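Local coordinates for probable arylamine n-acetyl transferase (Mycobacterium abscessus, PDB 4GUZ), which probably transfers acetyl groups from acetyl-CoA to arylamine substrates, at residues Glu12-Tyr18 and Gln67-Arg72; Ser73-Gly77 and Gly266-Gly270; Asp96-Gly102 and His116-Arg122. All blocks are in the same frame, centred on the assembly; numbering follows the deposited sequence.

Contact 1 of 3, residues Glu12-Tyr18 and Gln67-Arg72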
loop_
_atom_site.group_PDB
_atom_site.type_symbol
_atom_site.label_atom_id
_atom_site.label_comp_id
_atom_site.label_asym_id
_atom_site.label_seq_id
_atom_site.Cartn_x
_atom_site.Cartn_y
_atom_site.Cartn_z
ATOM N N GLU A 12 11.493 12.450 -12.812
ATOM C CA GLU A 12 12.601 11.809 -12.085
ATOM C C GLU A 12 12.462 10.276 -12.051
ATOM O O GLU A 12 13.387 9.579 -11.630
ATOM C CB GLU A 12 12.711 12.356 -10.659
ATOM C CG GLU A 12 13.218 13.784 -10.592
ATOM C CD GLU A 12 13.718 14.196 -9.223
ATOM O OE1 GLU A 12 14.870 14.682 -9.140
ATOM O OE2 GLU A 12 12.971 14.019 -8.232
ATOM N N LEU A 13 11.306 9.761 -12.480
ATOM C CA LEU A 13 11.063 8.328 -12.507
ATOM C C LEU A 13 11.751 7.674 -13.702
ATOM O O LEU A 13 11.731 8.216 -14.815
ATOM C CB LEU A 13 9.544 8.048 -12.559
ATOM C CG LEU A 13 9.109 6.576 -12.716
ATOM C CD1 LEU A 13 9.065 5.869 -11.373
ATOM C CD2 LEU A 13 7.792 6.484 -13.419
ATOM N N GLN A 14 12.314 6.475 -13.471
ATOM C CA GLN A 14 12.879 5.632 -14.522
ATOM C C GLN A 14 11.699 4.811 -15.044
ATOM O O GLN A 14 11.454 3.703 -14.565
ATOM C CB GLN A 14 14.036 4.759 -13.966
ATOM C CG GLN A 14 15.312 5.528 -13.599
ATOM C CD GLN A 14 15.898 6.313 -14.748
ATOM O OE1 GLN A 14 16.132 5.792 -15.847
ATOM N NE2 GLN A 14 16.128 7.595 -14.520
ATOM N N LEU A 15 10.911 5.409 -15.960
ATOM C CA LEU A 15 9.668 4.858 -16.503
ATOM C C LEU A 15 9.795 3.439 -17.061
ATOM O O LEU A 15 8.996 2.596 -16.652
ATOM C CB LEU A 15 9.057 5.787 -17.575
ATOM C CG LEU A 15 7.681 5.384 -18.146
ATOM C CD1 LEU A 15 6.576 5.518 -17.098
ATOM C CD2 LEU A 15 7.335 6.223 -19.361
ATOM N N ASP A 16 10.776 3.159 -17.970
ATOM C CA ASP A 16 10.938 1.824 -18.581
ATOM C C ASP A 16 11.320 0.780 -17.550
ATOM O O ASP A 16 10.847 -0.349 -17.620
ATOM C CB ASP A 16 11.997 1.835 -19.705
ATOM C CG ASP A 16 11.640 2.664 -20.929
ATOM O OD1 ASP A 16 10.433 2.755 -21.259
ATOM O OD2 ASP A 16 12.574 3.180 -21.585
ATOM N N GLU A 17 12.191 1.158 -16.607
ATOM C CA GLU A 17 12.668 0.288 -15.532
ATOM C C GLU A 17 11.514 -0.124 -14.608
ATOM O O GLU A 17 11.409 -1.292 -14.232
ATOM C CB GLU A 17 13.749 1.009 -14.738
ATOM C CG GLU A 17 14.585 0.075 -13.888
ATOM C CD GLU A 17 15.522 0.752 -12.912
ATOM O OE1 GLU A 17 15.824 1.958 -13.073
ATOM O OE2 GLU A 17 15.981 0.046 -11.989
ATOM N N TYR A 18 10.655 0.841 -14.256
ATOM C CA TYR A 18 9.504 0.580 -13.397
ATOM C C TYR A 18 8.550 -0.383 -14.096
ATOM O O TYR A 18 8.102 -1.342 -13.468
ATOM C CB TYR A 18 8.783 1.896 -12.996
ATOM C CG TYR A 18 7.438 1.647 -12.334
ATOM C CD1 TYR A 18 7.336 1.497 -10.954
ATOM C CD2 TYR A 18 6.284 1.477 -13.097
ATOM C CE1 TYR A 18 6.117 1.201 -10.348
ATOM C CE2 TYR A 18 5.066 1.149 -12.504
ATOM C CZ TYR A 18 4.984 1.047 -11.124
ATOM O OH TYR A 18 3.788 0.746 -10.531
ATOM N N GLN A 67 12.613 4.779 -5.906
ATOM C CA GLN A 67 12.782 3.846 -7.033
ATOM C C GLN A 67 14.075 3.027 -6.911
ATOM O O GLN A 67 14.090 1.867 -7.321
ATOM C CB GLN A 67 12.685 4.540 -8.405
ATOM C CG GLN A 67 13.836 5.475 -8.777
ATOM C CD GLN A 67 13.539 6.237 -10.037
ATOM O OE1 GLN A 67 12.618 5.910 -10.797
ATOM N NE2 GLN A 67 14.299 7.291 -10.271
ATOM N N ALA A 68 15.133 3.599 -6.314
ATOM C CA ALA A 68 16.388 2.866 -6.092
ATOM C C ALA A 68 16.169 1.742 -5.060
ATOM O O ALA A 68 16.579 0.612 -5.294
ATOM C CB ALA A 68 17.487 3.818 -5.623
ATOM N N LYS A 69 15.471 2.034 -3.948
ATOM C CA LYS A 69 15.167 1.025 -2.935
ATOM C C LYS A 69 14.176 -0.040 -3.473
ATOM O O LYS A 69 14.480 -1.231 -3.416
ATOM C CB LYS A 69 14.602 1.707 -1.679
ATOM C CG LYS A 69 14.268 0.765 -0.522
ATOM C CD LYS A 69 13.358 1.489 0.438
ATOM C CE LYS A 69 12.993 0.674 1.633
ATOM N NZ LYS A 69 12.048 1.419 2.497
ATOM N N LEU A 70 13.028 0.387 -4.026
ATOM C CA LEU A 70 11.959 -0.528 -4.470
ATOM C C LEU A 70 12.232 -1.309 -5.758
ATOM O O LEU A 70 11.685 -2.404 -5.912
ATOM C CB LEU A 70 10.604 0.213 -4.610
ATOM C CG LEU A 70 10.066 0.846 -3.324
ATOM C CD1 LEU A 70 8.604 1.236 -3.446
ATOM C CD2 LEU A 70 10.204 -0.068 -2.168
ATOM N N LEU A 71 13.038 -0.775 -6.680
ATOM C CA LEU A 71 13.253 -1.463 -7.951
ATOM C C LEU A 71 14.680 -2.041 -8.107
ATOM O O LEU A 71 14.897 -2.855 -9.008
ATOM C CB LEU A 71 12.989 -0.506 -9.143
ATOM C CG LEU A 71 11.711 0.342 -9.215
ATOM C CD1 LEU A 71 11.751 1.264 -10.433
ATOM C CD2 LEU A 71 10.461 -0.524 -9.316
ATOM N N ARG A 72 15.648 -1.586 -7.289
ATOM C CA ARG A 72 17.050 -1.986 -7.467
ATOM C C ARG A 72 17.703 -2.646 -6.231
ATOM O O ARG A 72 18.903 -2.920 -6.242
ATOM C CB ARG A 72 17.872 -0.772 -7.931
ATOM C CG ARG A 72 17.319 -0.194 -9.230
ATOM C CD ARG A 72 18.248 0.787 -9.913
ATOM N NE ARG A 72 18.199 2.113 -9.310
ATOM C CZ ARG A 72 17.629 3.176 -9.865
ATOM N NH1 ARG A 72 17.017 3.073 -11.037
ATOM N NH2 ARG A 72 17.665 4.349 -9.254
#

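Contact 2 of 3, residues Ser73-Gly77 and Gly266-Gly270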
loop_
_atom_site.group_PDB
_atom_site.type_symbol
_atom_site.label_atom_id
_atom_site.label_comp_id
_atom_site.label_asym_id
_atom_site.label_seq_id
_atom_site.Cartn_x
_atom_site.Cartn_y
_atom_site.Cartn_z
ATOM N N SER A 73 16.913 -2.963 -5.207
ATOM C CA SER A 73 17.394 -3.668 -4.032
ATOM C C SER A 73 16.302 -4.642 -3.547
ATOM O O SER A 73 15.120 -4.406 -3.844
ATOM C CB SER A 73 17.822 -2.694 -2.937
ATOM O OG SER A 73 16.722 -2.127 -2.246
ATOM N N PRO A 74 16.661 -5.738 -2.819
ATOM C CA PRO A 74 15.619 -6.674 -2.336
ATOM C C PRO A 74 14.855 -6.071 -1.145
ATOM O O PRO A 74 14.967 -6.533 -0.007
ATOM C CB PRO A 74 16.431 -7.917 -1.947
ATOM C CG PRO A 74 17.772 -7.386 -1.561
ATOM C CD PRO A 74 18.019 -6.187 -2.426
ATOM N N ARG A 75 14.096 -4.996 -1.417
ATOM C CA ARG A 75 13.365 -4.242 -0.409
ATOM C C ARG A 75 11.982 -3.827 -0.868
ATOM O O ARG A 75 11.706 -3.708 -2.062
ATOM C CB ARG A 75 14.143 -2.962 -0.016
ATOM C CG ARG A 75 15.519 -3.199 0.642
ATOM C CD ARG A 75 15.456 -3.872 2.032
ATOM N NE ARG A 75 14.521 -3.222 2.951
ATOM C CZ ARG A 75 14.803 -2.145 3.681
ATOM N NH1 ARG A 75 16.014 -1.604 3.638
ATOM N NH2 ARG A 75 13.885 -1.618 4.478
ATOM N N GLY A 76 11.152 -3.557 0.113
ATOM C CA GLY A 76 9.807 -3.048 -0.092
ATOM C C GLY A 76 9.596 -1.722 0.606
ATOM O O GLY A 76 10.499 -1.216 1.273
ATOM N N GLY A 77 8.391 -1.181 0.466
ATOM C CA GLY A 77 8.017 0.094 1.068
ATOM C C GLY A 77 6.614 0.100 1.638
ATOM O O GLY A 77 5.855 -0.852 1.417
ATOM N N GLY A 266 11.200 -12.078 -0.436
ATOM C CA GLY A 266 12.278 -11.575 -1.287
ATOM C C GLY A 266 12.931 -10.326 -0.730
ATOM O O GLY A 266 13.423 -9.495 -1.498
ATOM N N ILE A 267 12.912 -10.175 0.613
ATOM C CA ILE A 267 13.485 -9.047 1.336
ATOM C C ILE A 267 14.785 -9.490 2.020
ATOM O O ILE A 267 14.796 -10.480 2.756
ATOM C CB ILE A 267 12.458 -8.436 2.338
ATOM C CG1 ILE A 267 11.318 -7.748 1.555
ATOM C CG2 ILE A 267 13.114 -7.437 3.320
ATOM C CD1 ILE A 267 10.029 -7.406 2.332
ATOM N N GLU A 268 15.866 -8.732 1.792
ATOM C CA GLU A 268 17.174 -8.959 2.413
ATOM C C GLU A 268 17.766 -7.618 2.770
ATOM O O GLU A 268 17.792 -6.714 1.928
ATOM C CB GLU A 268 18.122 -9.737 1.476
ATOM C CG GLU A 268 17.629 -11.109 1.053
ATOM C CD GLU A 268 18.466 -11.713 -0.055
ATOM O OE1 GLU A 268 18.207 -11.397 -1.238
ATOM O OE2 GLU A 268 19.404 -12.478 0.265
ATOM N N LEU A 269 18.173 -7.462 4.033
ATOM C CA LEU A 269 18.764 -6.223 4.525
ATOM C C LEU A 269 20.278 -6.298 4.464
ATOM O O LEU A 269 20.844 -7.390 4.322
ATOM C CB LEU A 269 18.328 -5.961 5.977
ATOM C CG LEU A 269 16.868 -5.606 6.238
ATOM C CD1 LEU A 269 16.464 -6.015 7.637
ATOM C CD2 LEU A 269 16.612 -4.110 6.052
ATOM N N GLY A 270 20.922 -5.137 4.608
ATOM C CA GLY A 270 22.375 -5.038 4.690
ATOM C C GLY A 270 22.840 -5.663 5.991
ATOM O O GLY A 270 22.050 -5.760 6.941
#

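Contact 3 of 3, residues Asp96-Gly102 and His116-Arg122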
loop_
_atom_site.group_PDB
_atom_site.type_symbol
_atom_site.label_atom_id
_atom_site.label_comp_id
_atom_site.label_asym_id
_atom_site.label_seq_id
_atom_site.Cartn_x
_atom_site.Cartn_y
_atom_site.Cartn_z
ATOM N N ASP A 96 -5.258 11.856 -15.539
ATOM C CA ASP A 96 -5.838 12.939 -14.734
ATOM C C ASP A 96 -6.106 12.326 -13.360
ATOM O O ASP A 96 -6.990 11.481 -13.231
ATOM C CB ASP A 96 -7.125 13.489 -15.392
ATOM C CG ASP A 96 -7.879 14.573 -14.623
ATOM O OD1 ASP A 96 -7.333 15.085 -13.613
ATOM O OD2 ASP A 96 -9.001 14.934 -15.049
ATOM N N PHE A 97 -5.300 12.675 -12.359
ATOM C CA PHE A 97 -5.448 12.033 -11.045
ATOM C C PHE A 97 -5.153 12.978 -9.890
ATOM O O PHE A 97 -4.573 14.055 -10.063
ATOM C CB PHE A 97 -4.513 10.795 -10.959
ATOM C CG PHE A 97 -3.056 11.133 -10.730
ATOM C CD1 PHE A 97 -2.504 11.080 -9.453
ATOM C CD2 PHE A 97 -2.243 11.541 -11.790
ATOM C CE1 PHE A 97 -1.171 11.431 -9.237
ATOM C CE2 PHE A 97 -0.911 11.889 -11.572
ATOM C CZ PHE A 97 -0.383 11.829 -10.297
ATOM N N TYR A 98 -5.488 12.510 -8.682
ATOM C CA TYR A 98 -5.237 13.233 -7.453
ATOM C C TYR A 98 -5.018 12.245 -6.310
ATOM O O TYR A 98 -5.401 11.070 -6.389
ATOM C CB TYR A 98 -6.369 14.240 -7.148
ATOM C CG TYR A 98 -7.755 13.666 -6.966
ATOM C CD1 TYR A 98 -8.282 13.460 -5.697
ATOM C CD2 TYR A 98 -8.586 13.436 -8.060
ATOM C CE1 TYR A 98 -9.584 12.986 -5.520
ATOM C CE2 TYR A 98 -9.882 12.943 -7.896
ATOM C CZ TYR A 98 -10.383 12.734 -6.621
ATOM O OH TYR A 98 -11.661 12.249 -6.445
ATOM N N GLY A 99 -4.345 12.738 -5.293
ATOM C CA GLY A 99 -4.072 12.002 -4.077
ATOM C C GLY A 99 -5.133 12.216 -3.035
ATOM O O GLY A 99 -5.787 13.270 -2.984
ATOM N N ILE A 100 -5.331 11.186 -2.204
ATOM C CA ILE A 100 -6.269 11.236 -1.095
ATOM C C ILE A 100 -5.613 10.583 0.135
ATOM O O ILE A 100 -4.527 9.977 0.026
ATOM C CB ILE A 100 -7.655 10.606 -1.424
ATOM C CG1 ILE A 100 -7.524 9.106 -1.779
ATOM C CG2 ILE A 100 -8.446 11.413 -2.471
ATOM C CD1 ILE A 100 -8.834 8.347 -1.668
ATOM N N GLN A 101 -6.279 10.719 1.285
ATOM C CA GLN A 101 -5.888 10.115 2.556
ATOM C C GLN A 101 -7.053 9.344 3.147
ATOM O O GLN A 101 -8.180 9.832 3.145
ATOM C CB GLN A 101 -5.386 11.173 3.554
ATOM C CG GLN A 101 -4.014 11.701 3.211
ATOM C CD GLN A 101 -2.914 10.989 3.927
ATOM O OE1 GLN A 101 -2.777 9.770 3.855
ATOM N NE2 GLN A 101 -2.071 11.750 4.592
ATOM N N GLY A 102 -6.764 8.151 3.662
ATOM C CA GLY A 102 -7.764 7.329 4.339
ATOM C C GLY A 102 -7.430 7.109 5.805
ATOM O O GLY A 102 -6.273 7.246 6.207
ATOM N N HIS A 116 -3.418 6.819 5.590
ATOM C CA HIS A 116 -3.238 5.863 4.497
ATOM C C HIS A 116 -3.421 6.584 3.181
ATOM O O HIS A 116 -4.526 6.995 2.871
ATOM C CB HIS A 116 -4.179 4.649 4.600
ATOM C CG HIS A 116 -4.068 3.726 3.425
ATOM N ND1 HIS A 116 -2.859 3.139 3.083
ATOM C CD2 HIS A 116 -5.009 3.351 2.523
ATOM C CE1 HIS A 116 -3.105 2.412 2.001
ATOM N NE2 HIS A 116 -4.383 2.509 1.626
ATOM N N GLY A 117 -2.334 6.770 2.436
ATOM C CA GLY A 117 -2.430 7.472 1.165
ATOM C C GLY A 117 -2.902 6.559 0.057
ATOM O O GLY A 117 -2.518 5.385 0.014
ATOM N N MET A 118 -3.753 7.096 -0.831
ATOM C CA MET A 118 -4.313 6.432 -2.010
ATOM C C MET A 118 -4.404 7.445 -3.126
ATOM O O MET A 118 -4.292 8.656 -2.872
ATOM C CB MET A 118 -5.719 5.864 -1.707
ATOM C CG MET A 118 -5.702 4.754 -0.665
ATOM S SD MET A 118 -7.324 4.260 -0.096
ATOM C CE MET A 118 -7.767 5.635 0.970
ATOM N N LEU A 119 -4.643 6.972 -4.338
ATOM C CA LEU A 119 -4.789 7.823 -5.507
ATOM C C LEU A 119 -6.126 7.572 -6.191
ATOM O O LEU A 119 -6.627 6.437 -6.179
ATOM C CB LEU A 119 -3.627 7.597 -6.482
ATOM C CG LEU A 119 -2.245 7.922 -5.910
ATOM C CD1 LEU A 119 -1.165 7.043 -6.524
ATOM C CD2 LEU A 119 -1.916 9.417 -6.003
ATOM N N VAL A 120 -6.728 8.648 -6.748
ATOM C CA VAL A 120 -8.008 8.560 -7.468
ATOM C C VAL A 120 -7.749 9.038 -8.900
ATOM O O VAL A 120 -7.147 10.091 -9.087
ATOM C CB VAL A 120 -9.169 9.330 -6.765
ATOM C CG1 VAL A 120 -10.457 9.291 -7.599
ATOM C CG2 VAL A 120 -9.438 8.756 -5.376
ATOM N N VAL A 121 -8.188 8.255 -9.892
ATOM C CA VAL A 121 -8.019 8.539 -11.314
ATOM C C VAL A 121 -9.381 8.917 -11.934
ATOM O O VAL A 121 -10.389 8.253 -11.677
ATOM C CB VAL A 121 -7.354 7.343 -12.048
ATOM C CG1 VAL A 121 -7.309 7.556 -13.562
ATOM C CG2 VAL A 121 -5.950 7.092 -11.512
ATOM N N ARG A 122 -9.385 9.990 -12.759
ATOM C CA ARG A 122 -10.565 10.469 -13.483
ATOM C C ARG A 122 -10.528 9.976 -14.938
ATOM O O ARG A 122 -9.598 10.321 -15.674
ATOM C CB ARG A 122 -10.644 12.007 -13.429
ATOM C CG ARG A 122 -11.156 12.548 -12.104
ATOM C CD ARG A 122 -11.371 14.043 -12.190
ATOM N NE ARG A 122 -10.163 14.770 -11.821
ATOM C CZ ARG A 122 -9.999 15.392 -10.659
ATOM N NH1 ARG A 122 -10.978 15.408 -9.762
ATOM N NH2 ARG A 122 -8.865 16.024 -10.396
#

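Contact 1 of 3, residues Glu12-Tyr18 and Gln67-Arg72
The flat guanidinium of Arg-72 meets the 12-18 segment at its edge, where Glu-17 OE1 and Gln-14 CG both lie near its plane; the Tyr-18 ring is approached obliquely by CD2 of Leu-71. These contacts pack the start of helix 15-21, with Gln-14 at its N-cap position, against helix 63-72. The Glu-17 carboxylate and the guanidinium are nearly coplanar, and Glu-17 OE1 lies 2.6 Å from Arg-72 NH1; this salt bridge is short, but as a hydrogen bond it is weakly aligned, at 120°. Arginine suits an exposed border because its long chain, bent at chi3, can swing back to a carboxylate on the neighbouring helix.

Nearer the inside, Gln-67 grips the backbone ahead of the helix with both ends of its amide. Gln-67 OE1 accepts from Gln-14 N at 2.7 Å and 166°, while Gln-67 NE2 donates to Glu-12 O at 2.8 Å, an oxygen that sits some way out of the amide plane. A glutamine fits here because one group serves a donor and an acceptor on the two sides of Leu-13. Its CG sits between the backbone N and the carbonyl carbon (chi1 70°), and the extended chain beyond it carries the amide to that backbone.

Gln-14 also centres an inverse gamma turn, closed by a weak bond from Leu-15 N to Leu-13 O. The Tyr-18 hydroxyl bonds His-42; at the other end of the residue, Leu-71 CD1 rests 3.8 Å from Tyr-18 CA and 4.0 Å from Tyr-18 CB.

Contact 2 of 3, residues Ser73-Gly77 and Gly266-Gly270
Pro-74 O is the polar centre of this meeting of two loops, accepting the backbone N-H of Glu-268 at 3.0 Å from Glu-268 N, nearly straight at 162° and in the carbonyl plane. Pro-74 O also receives a CA-H...O contact from Ile-267 CA at 3.2 Å, so two successive residues of the 266-270 loop are drawn to one acceptor. The proline ring packs beside them: Pro-74 CB lies 3.4 Å from Gly-266 O, and Pro-74 CG meets Glu-268 CB at 3.9 Å, the two side chains crossing at about a right angle.

A second meeting joins Arg-75 to Leu-269. The methyl CD2 of Leu-269 stands 3.5 Å above the guanidinium plane of Arg-75, over its centre. Arginine suits this spot because its flat group can take an apolar methyl on a face while its N-H groups work at the edges. The chain doubles back, with bends at chi2 (-66°) and chi3 (-50°), and this returns a group whose CB starts away from the other loop to Leu-269.

Further out, salt bridges to Glu-49 (from NE) and Asp-52 (from NH2) hold the guanidinium, and Leu-51 of helix 51-56 touches both Arg-75 and Leu-269. Glu-49 OE2 also accepts from Gly-76 N. Pro-74 itself is the centre of an inverse gamma turn, closed by Arg-75 N to Ser-73 O at 2.7 Å. Across the contact, Gly-266 follows helix 254-263 with positive phi, a conformation that favours glycine.

One backbone bond thus joins the loops directly, whereas the Arg-75 to Leu-269 contact is apolar packing on a guanidinium whose orientation is held by Glu-49 and Asp-52, which probably also balance its charge.

Contact 3 of 3, residues Asp96-Gly102 and His116-Arg122
Phe-97 to Gly-102 and His-116 to Val-121 pair as the two antiparallel strands of a beta hairpin, in the larger sheet of the arylamine N-acetyltransferase fold. Tyr-98 with Val-120, Ile-100 with Met-118 and Gly-102 with His-116 are hydrogen-bonded pairs; in the first, Val-120 N reaches Tyr-98 O at 2.8 Å, nearly along the C=O axis.

On the face carrying these pairs, Tyr-98 and Val-120 lie side by side. Val-120 CB makes a CH-pi contact 3.9 Å from the centroid of the Tyr-98 ring. Tyr-98 CG lies between the backbone N and the carbonyl carbon (chi1 60°), which swings the ring across to its neighbour. Farther along, Tyr-98 CD2 stands over one face of the Arg-122 guanidinium, the planes only 26° apart. Asp-96 adds a long salt bridge, Asp-96 OD1 to Arg-122 NE at 3.4 Å. Ile-100 CD1 fills in against Val-120 CG2 at 3.8 Å. Bare Gly-102 gives the methionine methyl a seat: Met-118 CE sits 3.8 Å from Gly-102 CA.

Phe-97, Leu-119 and Val-121 point to the other face, where Leu-119 CD2 meets Phe-97 CD1 at the ring's edge, 3.9 Å away, and these apolar residues pack on Phe-86 and Leu-90 of helix 79-92. His-116 touches Cys-79 and bonds Asp-131 through NE2, consistent with the family's catalytic triad. Strand 185-196 flanks the hairpin beside 96-104, and strand 126-130 beside 116-123.

How the contacts relate
Contacts 1 and 2 are neighbours, their centres 14 Å apart: helix 63-72 of contact 1 runs straight into the 73-77 loop of contact 2, and Leu-70 CD2 packs on Gly-76. Contact 3 lies apart, its centre 21 Å from that of contact 1 and 26 Å from that of contact 2, with which it sits on opposite sides of the chain's centre. Along the chain contact 1 closes first; contact 2 then spans a long loop that encloses the hairpin of contact 3. Helix 79-92 links them all, following the 73-77 loop and touching Leu-13 and Tyr-18; it begins with Cys-79 and covers the hairpin that carries His-116, both probably in the family's Cys-His-Asp triad.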